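Local coordinates for DNA mismatch repair protein MutS (PDB 1EWQ) that binds mismatched DNA as part of the DNA mismatch repair pathway and has a weak ATPase activity, at residues C[248-253]-C[293-298]; C[574-579]-C[686-691]; C[620-625]-C[656-661]. All coordinates share one frame; numbering follows the deposited sequence.

Interaction 1. Residues C[248-253]-C[293-298]; sequences AFMRLP and RHPLLD. With EDO (1,2-ethanediol), chain G.
Loop packs on loop here: Phe249 and Met250, just ahead of helix 254-259, lie against residues 294-297, which join helix 282-293 to helix 299-314. One nearly straight backbone bond crosses directly, from Met250 N to Pro295 O (2.8 Å, 177°). That oxygen also sits at the edge of the Phe249 ring, in its plane, 3.4 Å from Phe249 CB. His294 comes in over one face of the same ring, its CB 3.8 Å from Phe249 CG, and its imidazole turns an edge toward that phenyl in an offset edge-to-face pair with planes 63° apart. Leu296 CD2 flanks the ring edge, running alongside it.

Met250 is present as selenomethionine. Its CG is anti to the backbone N (chi1 178°), which sends the chain across Pro295 at about a right angle, with CB 3.7 Å from Pro295 CB and SE close to Pro295 CG. Leu252 CD1 reaches the ring at Pro295 CD, 3.6 Å away. At the opposite end, Leu297 CD1 packs 3.4 Å from Ala248 O. One water is gripped three ways there: it donates to Ala248 O and Asp298 OD2 and accepts from Leu297 N. An ethanediol, probably from the crystallisation liquor, donates from O2 to Leu252 O.

Arg172 bonds Met250 O, while Gln604 bonds Leu296 O. Arg251 also bonds by its backbone to Asp620 and Ile622, so this loop-on-loop crossing is consistent with a junction between the domain III helices and the ATPase domain.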
loop_
_atom_site.group_PDB
_atom_site.type_symbol
_atom_site.label_atom_id
_atom_site.label_comp_id
_atom_site.label_asym_id
_atom_site.label_seq_id
_atom_site.Cartn_x
_atom_site.Cartn_y
_atom_site.Cartn_z
ATOM N N ALA C 248 -11.580 -10.214 35.251
ATOM C CA ALA C 248 -12.125 -11.555 35.403
ATOM C C ALA C 248 -11.593 -12.522 34.345
ATOM O O ALA C 248 -11.961 -13.689 34.326
ATOM C CB ALA C 248 -13.654 -11.504 35.351
ATOM N N PHE C 249 -10.731 -12.026 33.464
ATOM C CA PHE C 249 -10.158 -12.858 32.417
ATOM C C PHE C 249 -8.641 -12.738 32.411
ATOM O O PHE C 249 -8.063 -11.949 33.154
ATOM C CB PHE C 249 -10.692 -12.435 31.042
ATOM C CG PHE C 249 -12.187 -12.418 30.951
ATOM C CD1 PHE C 249 -12.898 -11.241 31.186
ATOM C CD2 PHE C 249 -12.888 -13.580 30.640
ATOM C CE1 PHE C 249 -14.292 -11.223 31.112
ATOM C CE2 PHE C 249 -14.274 -13.572 30.564
ATOM C CZ PHE C 249 -14.981 -12.390 30.800
HETATM N N MSE C 250 -7.991 -13.529 31.573
HETATM C CA MSE C 250 -6.543 -13.454 31.477
HETATM C C MSE C 250 -6.152 -12.130 30.831
HETATM O O MSE C 250 -6.713 -11.732 29.808
HETATM C CB MSE C 250 -5.986 -14.589 30.626
HETATM C CG MSE C 250 -4.475 -14.516 30.470
HETATM SE SE MSE C 250 -3.811 -15.609 29.029
HETATM C CE MSE C 250 -3.759 -17.289 29.913
ATOM N N ARG C 251 -5.183 -11.456 31.432
ATOM C CA ARG C 251 -4.691 -10.192 30.906
ATOM C C ARG C 251 -3.761 -10.459 29.714
ATOM O O ARG C 251 -2.848 -11.290 29.803
ATOM C CB ARG C 251 -3.906 -9.448 31.988
ATOM C CG ARG C 251 -4.692 -9.105 33.248
ATOM C CD ARG C 251 -5.619 -7.941 32.982
ATOM N NE ARG C 251 -6.246 -7.434 34.198
ATOM C CZ ARG C 251 -6.868 -6.258 34.283
ATOM N NH1 ARG C 251 -6.951 -5.457 33.223
ATOM N NH2 ARG C 251 -7.404 -5.886 35.435
ATOM N N LEU C 252 -3.995 -9.749 28.611
ATOM C CA LEU C 252 -3.168 -9.863 27.408
ATOM C C LEU C 252 -2.794 -8.467 26.890
ATOM O O LEU C 252 -3.407 -7.953 25.955
ATOM C CB LEU C 252 -3.904 -10.632 26.309
ATOM C CG LEU C 252 -4.161 -12.123 26.544
ATOM C CD1 LEU C 252 -5.013 -12.665 25.401
ATOM C CD2 LEU C 252 -2.849 -12.875 26.638
ATOM N N PRO C 253 -1.789 -7.835 27.508
ATOM C CA PRO C 253 -1.352 -6.499 27.090
ATOM C C PRO C 253 -1.071 -6.451 25.591
ATOM O O PRO C 253 -0.830 -7.483 24.963
ATOM C CB PRO C 253 -0.079 -6.279 27.909
ATOM C CG PRO C 253 -0.360 -7.022 29.165
ATOM C CD PRO C 253 -1.005 -8.306 28.663
ATOM N N ARG C 293 -9.453 -13.282 22.645
ATOM C CA ARG C 293 -9.292 -11.922 23.173
ATOM C C ARG C 293 -9.268 -11.942 24.711
ATOM O O ARG C 293 -8.496 -11.223 25.342
ATOM C CB ARG C 293 -10.448 -11.014 22.701
ATOM C CG ARG C 293 -10.047 -9.575 22.418
ATOM C CD ARG C 293 -11.219 -8.594 22.496
ATOM N NE ARG C 293 -12.396 -9.001 21.727
ATOM C CZ ARG C 293 -12.387 -9.270 20.431
ATOM N NH1 ARG C 293 -11.252 -9.184 19.752
ATOM N NH2 ARG C 293 -13.515 -9.597 19.813
ATOM N N HIS C 294 -10.128 -12.769 25.302
ATOM C CA HIS C 294 -10.226 -12.880 26.759
ATOM C C HIS C 294 -10.229 -14.328 27.242
ATOM O O HIS C 294 -11.293 -14.910 27.455
ATOM C CB HIS C 294 -11.510 -12.203 27.249
ATOM C CG HIS C 294 -11.550 -10.729 26.997
ATOM N ND1 HIS C 294 -11.037 -9.807 27.884
ATOM C CD2 HIS C 294 -12.011 -10.021 25.945
ATOM C CE1 HIS C 294 -11.180 -8.592 27.386
ATOM N NE2 HIS C 294 -11.768 -8.697 26.209
ATOM N N PRO C 295 -9.038 -14.933 27.404
ATOM C CA PRO C 295 -8.968 -16.322 27.879
ATOM C C PRO C 295 -9.566 -16.367 29.285
ATOM O O PRO C 295 -9.459 -15.396 30.037
ATOM C CB PRO C 295 -7.462 -16.625 27.891
ATOM C CG PRO C 295 -6.909 -15.676 26.829
ATOM C CD PRO C 295 -7.702 -14.410 27.060
ATOM N N LEU C 296 -10.176 -17.492 29.641
ATOM C CA LEU C 296 -10.809 -17.663 30.952
ATOM C C LEU C 296 -9.830 -17.979 32.094
ATOM O O LEU C 296 -8.707 -18.415 31.871
ATOM C CB LEU C 296 -11.857 -18.788 30.875
ATOM C CG LEU C 296 -12.847 -18.786 29.705
ATOM C CD1 LEU C 296 -13.779 -19.990 29.838
ATOM C CD2 LEU C 296 -13.653 -17.490 29.680
ATOM N N LEU C 297 -10.284 -17.751 33.322
ATOM C CA LEU C 297 -9.489 -18.024 34.518
ATOM C C LEU C 297 -10.153 -19.155 35.312
ATOM O O LEU C 297 -9.606 -19.630 36.303
ATOM C CB LEU C 297 -9.432 -16.786 35.417
ATOM C CG LEU C 297 -8.876 -15.476 34.861
ATOM C CD1 LEU C 297 -9.014 -14.365 35.918
ATOM C CD2 LEU C 297 -7.424 -15.678 34.476
ATOM N N ASP C 298 -11.330 -19.579 34.866
ATOM C CA ASP C 298 -12.094 -20.604 35.568
ATOM C C ASP C 298 -11.986 -22.009 34.999
ATOM O O ASP C 298 -12.381 -22.273 33.865
ATOM C CB ASP C 298 -13.554 -20.168 35.623
ATOM C CG ASP C 298 -13.703 -18.726 36.083
ATOM O OD1 ASP C 298 -13.332 -18.429 37.247
ATOM O OD2 ASP C 298 -14.174 -17.889 35.275
HETATM C C1 EDO G . -5.119 -6.951 29.507
HETATM O O1 EDO G . -4.397 -6.013 30.340
HETATM C C2 EDO G . -5.793 -6.229 28.372
HETATM O O2 EDO G . -5.535 -6.921 27.165
HETATM O O HOH W 1 -12.597 -16.406 33.508
#

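Interaction 2. Residues C[574-579]-C[686-691]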
loop_
_atom_site.group_PDB
_atom_site.type_symbol
_atom_site.label_atom_id
_atom_site.label_comp_id
_atom_site.label_asym_id
_atom_site.label_seq_id
_atom_site.Cartn_x
_atom_site.Cartn_y
_atom_site.Cartn_z
HETATM N N MSE C 574 7.832 -26.037 35.562
HETATM C CA MSE C 574 7.874 -24.755 36.260
HETATM C C MSE C 574 6.824 -24.674 37.352
HETATM O O MSE C 574 5.674 -25.081 37.157
HETATM C CB MSE C 574 7.583 -23.610 35.295
HETATM C CG MSE C 574 8.737 -23.111 34.489
HETATM SE SE MSE C 574 8.269 -21.337 33.928
HETATM C CE MSE C 574 8.705 -20.399 35.528
ATOM N N ALA C 575 7.199 -24.096 38.484
ATOM C CA ALA C 575 6.267 -23.960 39.596
ATOM C C ALA C 575 6.594 -22.686 40.353
ATOM O O ALA C 575 7.297 -22.726 41.360
ATOM C CB ALA C 575 6.380 -25.167 40.520
ATOM N N HIS C 576 6.088 -21.559 39.861
ATOM C CA HIS C 576 6.348 -20.269 40.496
ATOM C C HIS C 576 7.853 -20.123 40.631
ATOM O O HIS C 576 8.348 -19.682 41.658
ATOM C CB HIS C 576 5.701 -20.213 41.887
ATOM C CG HIS C 576 4.209 -20.347 41.870
ATOM N ND1 HIS C 576 3.367 -19.296 41.569
ATOM C CD2 HIS C 576 3.409 -21.414 42.102
ATOM C CE1 HIS C 576 2.115 -19.713 41.615
ATOM N NE2 HIS C 576 2.113 -20.994 41.935
ATOM N N GLU C 577 8.574 -20.506 39.583
ATOM C CA GLU C 577 10.032 -20.445 39.569
ATOM C C GLU C 577 10.620 -19.393 38.621
ATOM O O GLU C 577 9.967 -18.960 37.669
ATOM C CB GLU C 577 10.593 -21.823 39.191
ATOM C CG GLU C 577 10.354 -22.900 40.244
ATOM C CD GLU C 577 10.615 -24.311 39.730
ATOM O OE1 GLU C 577 9.878 -24.766 38.826
ATOM O OE2 GLU C 577 11.555 -24.965 40.238
ATOM N N LEU C 578 11.853 -18.981 38.908
ATOM C CA LEU C 578 12.585 -18.029 38.079
ATOM C C LEU C 578 13.463 -18.936 37.220
ATOM O O LEU C 578 14.460 -19.478 37.700
ATOM C CB LEU C 578 13.473 -17.142 38.948
ATOM C CG LEU C 578 14.156 -15.910 38.351
ATOM C CD1 LEU C 578 15.534 -15.802 38.966
ATOM C CD2 LEU C 578 14.264 -15.990 36.850
ATOM N N VAL C 579 13.085 -19.113 35.960
ATOM C CA VAL C 579 13.821 -19.990 35.056
ATOM C C VAL C 579 14.731 -19.226 34.110
ATOM O O VAL C 579 14.263 -18.555 33.197
ATOM C CB VAL C 579 12.839 -20.844 34.210
ATOM C CG1 VAL C 579 13.601 -21.684 33.209
ATOM C CG2 VAL C 579 12.004 -21.726 35.119
ATOM N N GLU C 686 10.845 -13.022 43.984
ATOM C CA GLU C 686 10.064 -12.682 45.177
ATOM C C GLU C 686 8.573 -12.681 44.823
ATOM O O GLU C 686 7.735 -13.124 45.606
ATOM C CB GLU C 686 10.417 -11.274 45.693
ATOM C CG GLU C 686 11.843 -11.057 46.162
ATOM C CD GLU C 686 12.152 -9.566 46.397
ATOM O OE1 GLU C 686 11.384 -8.914 47.150
ATOM O OE2 GLU C 686 13.157 -9.050 45.835
ATOM N N ARG C 687 8.248 -12.152 43.645
ATOM C CA ARG C 687 6.858 -12.090 43.197
ATOM C C ARG C 687 6.255 -13.488 43.079
ATOM O O ARG C 687 5.046 -13.658 43.199
ATOM C CB ARG C 687 6.763 -11.373 41.841
ATOM C CG ARG C 687 5.339 -11.030 41.407
ATOM C CD ARG C 687 4.680 -10.096 42.427
ATOM N NE ARG C 687 5.502 -8.914 42.676
ATOM C CZ ARG C 687 5.539 -7.842 41.889
ATOM N NH1 ARG C 687 4.792 -7.782 40.793
ATOM N NH2 ARG C 687 6.341 -6.830 42.191
ATOM N N ARG C 688 7.113 -14.478 42.851
ATOM C CA ARG C 688 6.708 -15.872 42.696
ATOM C C ARG C 688 5.963 -16.155 41.388
ATOM O O ARG C 688 5.278 -17.174 41.262
ATOM C CB ARG C 688 5.859 -16.342 43.886
ATOM C CG ARG C 688 6.596 -16.338 45.225
ATOM C CD ARG C 688 5.732 -16.896 46.366
ATOM N NE ARG C 688 5.894 -18.344 46.539
ATOM C CZ ARG C 688 5.183 -19.274 45.909
ATOM N NH1 ARG C 688 4.235 -18.924 45.047
ATOM N NH2 ARG C 688 5.422 -20.560 46.146
ATOM N N ALA C 689 6.090 -15.254 40.419
ATOM C CA ALA C 689 5.447 -15.465 39.126
ATOM C C ALA C 689 6.244 -16.557 38.408
ATOM O O ALA C 689 7.346 -16.901 38.832
ATOM C CB ALA C 689 5.473 -14.193 38.312
ATOM N N TYR C 690 5.672 -17.128 37.352
ATOM C CA TYR C 690 6.376 -18.141 36.580
ATOM C C TYR C 690 7.139 -17.321 35.545
ATOM O O TYR C 690 6.549 -16.789 34.595
ATOM C CB TYR C 690 5.403 -19.085 35.869
ATOM C CG TYR C 690 4.462 -19.866 36.766
ATOM C CD1 TYR C 690 3.521 -19.217 37.558
ATOM C CD2 TYR C 690 4.474 -21.267 36.764
ATOM C CE1 TYR C 690 2.600 -19.943 38.325
ATOM C CE2 TYR C 690 3.565 -22.002 37.523
ATOM C CZ TYR C 690 2.630 -21.338 38.299
ATOM O OH TYR C 690 1.707 -22.061 39.032
ATOM N N THR C 691 8.448 -17.225 35.731
ATOM C CA THR C 691 9.273 -16.433 34.848
ATOM C C THR C 691 10.297 -17.216 34.013
ATOM O O THR C 691 11.054 -18.034 34.541
ATOM C CB THR C 691 10.039 -15.352 35.667
ATOM O OG1 THR C 691 9.113 -14.537 36.399
ATOM C CG2 THR C 691 10.852 -14.477 34.756
#
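The imidazole of His576 fills the tight part of this contact, wedged between Tyr690 and Arg688. Tyr690 OH stands over one of its faces, 3.1 Å from NE2, and Arg688 NH1 lies over the opposite face, 3.5 Å from His576 CG. Along its edge, in the ring plane, ND1 donates to Arg688 O (2.9 Å), a bond bent to 143° at the hydrogen. His576 and Tyr690 are oblique to each other, their ring centroids 4.3 Å apart, while the backbone N of His576 sits over a face of the tyrosine ring, 3.5 Å from CD2. Both polar tips are also held by Asp549: its carboxylate bonds His576 NE2 and its carbonyl bonds Tyr690 OH.

Beyond this knot the chains fall into sheet register. Leu578 pairs with Thr691 in a parallel bridge, and Val579 N donates to Thr691 O (2.7 Å). These are neighbouring strands, 578-582 and 690-694, of the P-loop NTPase core of MutS domain V, and the first of them runs into the Walker A loop. Helix 670-687 ends in a Schellman motif with Arg688 at positive phi, turning the chain so that Ala689 leads into strand 690-694. Packed beside the tyrosine stem, selenomethionine Met574 brings SE to 4.1 Å from Tyr690 CB.

The NH1 end of Arg688 closes the histidine site, but the rest of that arginine lies at the partly exposed border, where packing is looser. Its chain bends at chi3 (91°), which brings NH1 over the rim of the histidine ring, the guanidinium plane tilted 41° from it, and a long, weak ion pair links NH1 to Glu655 OE2.

Interaction 3. Residues C[620-625]-C[656-661]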
loop_
_atom_site.group_PDB
_atom_site.type_symbol
_atom_site.label_atom_id
_atom_site.label_comp_id
_atom_site.label_asym_id
_atom_site.label_seq_id
_atom_site.Cartn_x
_atom_site.Cartn_y
_atom_site.Cartn_z
ATOM N N ASP C 620 -3.096 -15.612 35.347
ATOM C CA ASP C 620 -3.982 -14.453 35.364
ATOM C C ASP C 620 -3.598 -13.477 34.253
ATOM O O ASP C 620 -4.332 -12.539 33.947
ATOM C CB ASP C 620 -3.952 -13.772 36.741
ATOM C CG ASP C 620 -2.631 -13.102 37.047
ATOM O OD1 ASP C 620 -1.637 -13.333 36.326
ATOM O OD2 ASP C 620 -2.585 -12.338 38.034
ATOM N N GLY C 621 -2.454 -13.737 33.625
ATOM C CA GLY C 621 -1.982 -12.887 32.544
ATOM C C GLY C 621 -0.628 -13.313 32.009
ATOM O O GLY C 621 0.147 -13.978 32.701
ATOM N N ILE C 622 -0.349 -12.961 30.762
ATOM C CA ILE C 622 0.938 -13.283 30.158
ATOM C C ILE C 622 1.610 -11.959 29.835
ATOM O O ILE C 622 1.051 -11.140 29.103
ATOM C CB ILE C 622 0.771 -14.089 28.873
ATOM C CG1 ILE C 622 0.125 -15.441 29.188
ATOM C CG2 ILE C 622 2.121 -14.266 28.201
ATOM C CD1 ILE C 622 -0.314 -16.214 27.957
ATOM N N TYR C 623 2.800 -11.749 30.393
ATOM C CA TYR C 623 3.539 -10.506 30.184
ATOM C C TYR C 623 4.888 -10.746 29.526
ATOM O O TYR C 623 5.749 -11.424 30.081
ATOM C CB TYR C 623 3.739 -9.781 31.519
ATOM C CG TYR C 623 2.449 -9.561 32.273
ATOM C CD1 TYR C 623 2.106 -10.359 33.371
ATOM C CD2 TYR C 623 1.547 -8.577 31.867
ATOM C CE1 TYR C 623 0.889 -10.181 34.052
ATOM C CE2 TYR C 623 0.329 -8.393 32.534
ATOM C CZ TYR C 623 0.006 -9.197 33.624
ATOM O OH TYR C 623 -1.207 -9.009 34.260
ATOM N N THR C 624 5.069 -10.165 28.344
ATOM C CA THR C 624 6.300 -10.328 27.594
ATOM C C THR C 624 7.135 -9.057 27.475
ATOM O O THR C 624 6.626 -7.934 27.552
ATOM C CB THR C 624 6.005 -10.823 26.156
ATOM O OG1 THR C 624 5.273 -9.818 25.441
ATOM C CG2 THR C 624 5.185 -12.109 26.186
ATOM N N ARG C 625 8.430 -9.275 27.276
ATOM C CA ARG C 625 9.424 -8.231 27.068
ATOM C C ARG C 625 10.382 -8.954 26.107
ATOM O O ARG C 625 11.466 -9.388 26.495
ATOM C CB ARG C 625 10.124 -7.872 28.388
ATOM C CG ARG C 625 10.863 -6.520 28.403
ATOM C CD ARG C 625 11.899 -6.381 27.290
ATOM N NE ARG C 625 11.288 -6.065 25.997
ATOM C CZ ARG C 625 11.866 -6.293 24.816
ATOM N NH1 ARG C 625 13.070 -6.847 24.750
ATOM N NH2 ARG C 625 11.240 -5.956 23.696
ATOM N N ASN C 656 0.583 -15.464 39.966
ATOM C CA ASN C 656 -0.081 -16.329 39.002
ATOM C C ASN C 656 0.188 -15.866 37.579
ATOM O O ASN C 656 -0.500 -16.263 36.638
ATOM C CB ASN C 656 -1.586 -16.355 39.278
ATOM C CG ASN C 656 -1.899 -16.905 40.655
ATOM O OD1 ASN C 656 -1.338 -17.925 41.064
ATOM N ND2 ASN C 656 -2.788 -16.237 41.380
ATOM N N SER C 657 1.200 -15.023 37.420
ATOM C CA SER C 657 1.518 -14.523 36.095
ATOM C C SER C 657 2.617 -15.296 35.408
ATOM O O SER C 657 3.469 -15.901 36.058
ATOM C CB SER C 657 1.907 -13.047 36.158
ATOM O OG SER C 657 0.829 -12.281 36.656
ATOM N N LEU C 658 2.561 -15.294 34.082
ATOM C CA LEU C 658 3.577 -15.936 33.256
ATOM C C LEU C 658 4.318 -14.747 32.695
ATOM O O LEU C 658 3.730 -13.947 31.967
ATOM C CB LEU C 658 2.960 -16.744 32.108
ATOM C CG LEU C 658 3.967 -17.287 31.067
ATOM C CD1 LEU C 658 4.872 -18.332 31.709
ATOM C CD2 LEU C 658 3.234 -17.903 29.865
ATOM N N VAL C 659 5.587 -14.611 33.059
ATOM C CA VAL C 659 6.417 -13.509 32.592
ATOM C C VAL C 659 7.507 -14.051 31.667
ATOM O O VAL C 659 8.185 -15.024 32.009
ATOM C CB VAL C 659 7.078 -12.786 33.792
ATOM C CG1 VAL C 659 7.979 -11.682 33.298
ATOM C CG2 VAL C 659 5.986 -12.232 34.749
ATOM N N LEU C 660 7.678 -13.424 30.504
ATOM C CA LEU C 660 8.682 -13.853 29.531
ATOM C C LEU C 660 9.681 -12.736 29.261
ATOM O O LEU C 660 9.343 -11.751 28.615
ATOM C CB LEU C 660 8.012 -14.261 28.211
ATOM C CG LEU C 660 6.939 -15.365 28.217
ATOM C CD1 LEU C 660 6.513 -15.658 26.764
ATOM C CD2 LEU C 660 7.475 -16.623 28.856
ATOM N N LEU C 661 10.905 -12.881 29.765
ATOM C CA LEU C 661 11.925 -11.858 29.562
ATOM C C LEU C 661 12.997 -12.346 28.605
ATOM O O LEU C 661 13.518 -13.453 28.732
ATOM C CB LEU C 661 12.554 -11.438 30.890
ATOM C CG LEU C 661 11.601 -10.968 31.999
ATOM C CD1 LEU C 661 12.431 -10.466 33.182
ATOM C CD2 LEU C 661 10.668 -9.874 31.482
#
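In the parallel strand pair 621-625 and 657-661 of the P-loop NTPase sheet, the Tyr623 ring is met at its edge by Ser657, whose CB lies in the ring plane and whose OG is 3.3 Å from Tyr623 CE1. From outside the pair, Arg251, Pro253 and residues Ile649 and Glu652 of helix 638-652 also touch the tyrosine. The second flat group, the Asp620 carboxylate, accepts from Ser657 OG at 2.7 Å on the syn lone pair of OD1. The third, the guanidinium of Arg625, leads away from the contact to a salt bridge with Glu645 and a bond to Gly627 O.

Tyr623, Arg625 and Ser657 sit on the two strands, with Asp620 in the adjoining loop; the axes approach to 4.7 Å and are only 11° off parallel. Helix 638-652 lies between the strands in sequence, making a beta-alpha-beta crossover at the edge of the sheet. Bonds alternate in the usual parallel way: Leu658 N to Gly621 O, Tyr623 N to Leu658 O (2.9 Å), Leu660 N to Tyr623 O (2.8 Å), and Arg625 N to Leu660 O, the last bent to 140°.

On one face Ile622 runs side by side with Leu658, and Thr624 with Leu660; the face with Tyr623, Val659 and Leu661 turns to helices 638-652 and 670-687. Asp620 CG sits between its own backbone N and carbonyl carbon (chi1 69°), a crowded position that swings OD1 over to the serine. With an alanine in place of Asp620, the Ser657 hydroxyl would probably lose its carboxylate acceptor and keep only its bond with Thr654 N to fix its rotation. Asp620 N donates to Asn656 O at 3.0 Å, approaching from above the carbonyl plane.

Interactions 2 and 3 lie in the ATPase domain, and interaction 1 abuts its edge strand. Interactions 2 and 3 share a sheet: strand 657-662 lies between 621-625 and 690-694, and Tyr690 N to Ser657 O and Tyr690 O to Val659 N, both 2.8 Å, are probable hydrogen bonds; their centres are about 10 Å apart. Interaction 1 meets interaction 3 at Asp620 and Ile622, with Pro253 CD packed 3.5 Å from Ile622 O, and the two centres are about 12 Å apart. Interactions 1 and 2 do not touch. The predicted ATP site lies near interactions 2 and 3: the side chain of Leu660 is about 9 Å from that of Ser590, and Val579 about 10 Å from Lys589, side chain to side chain.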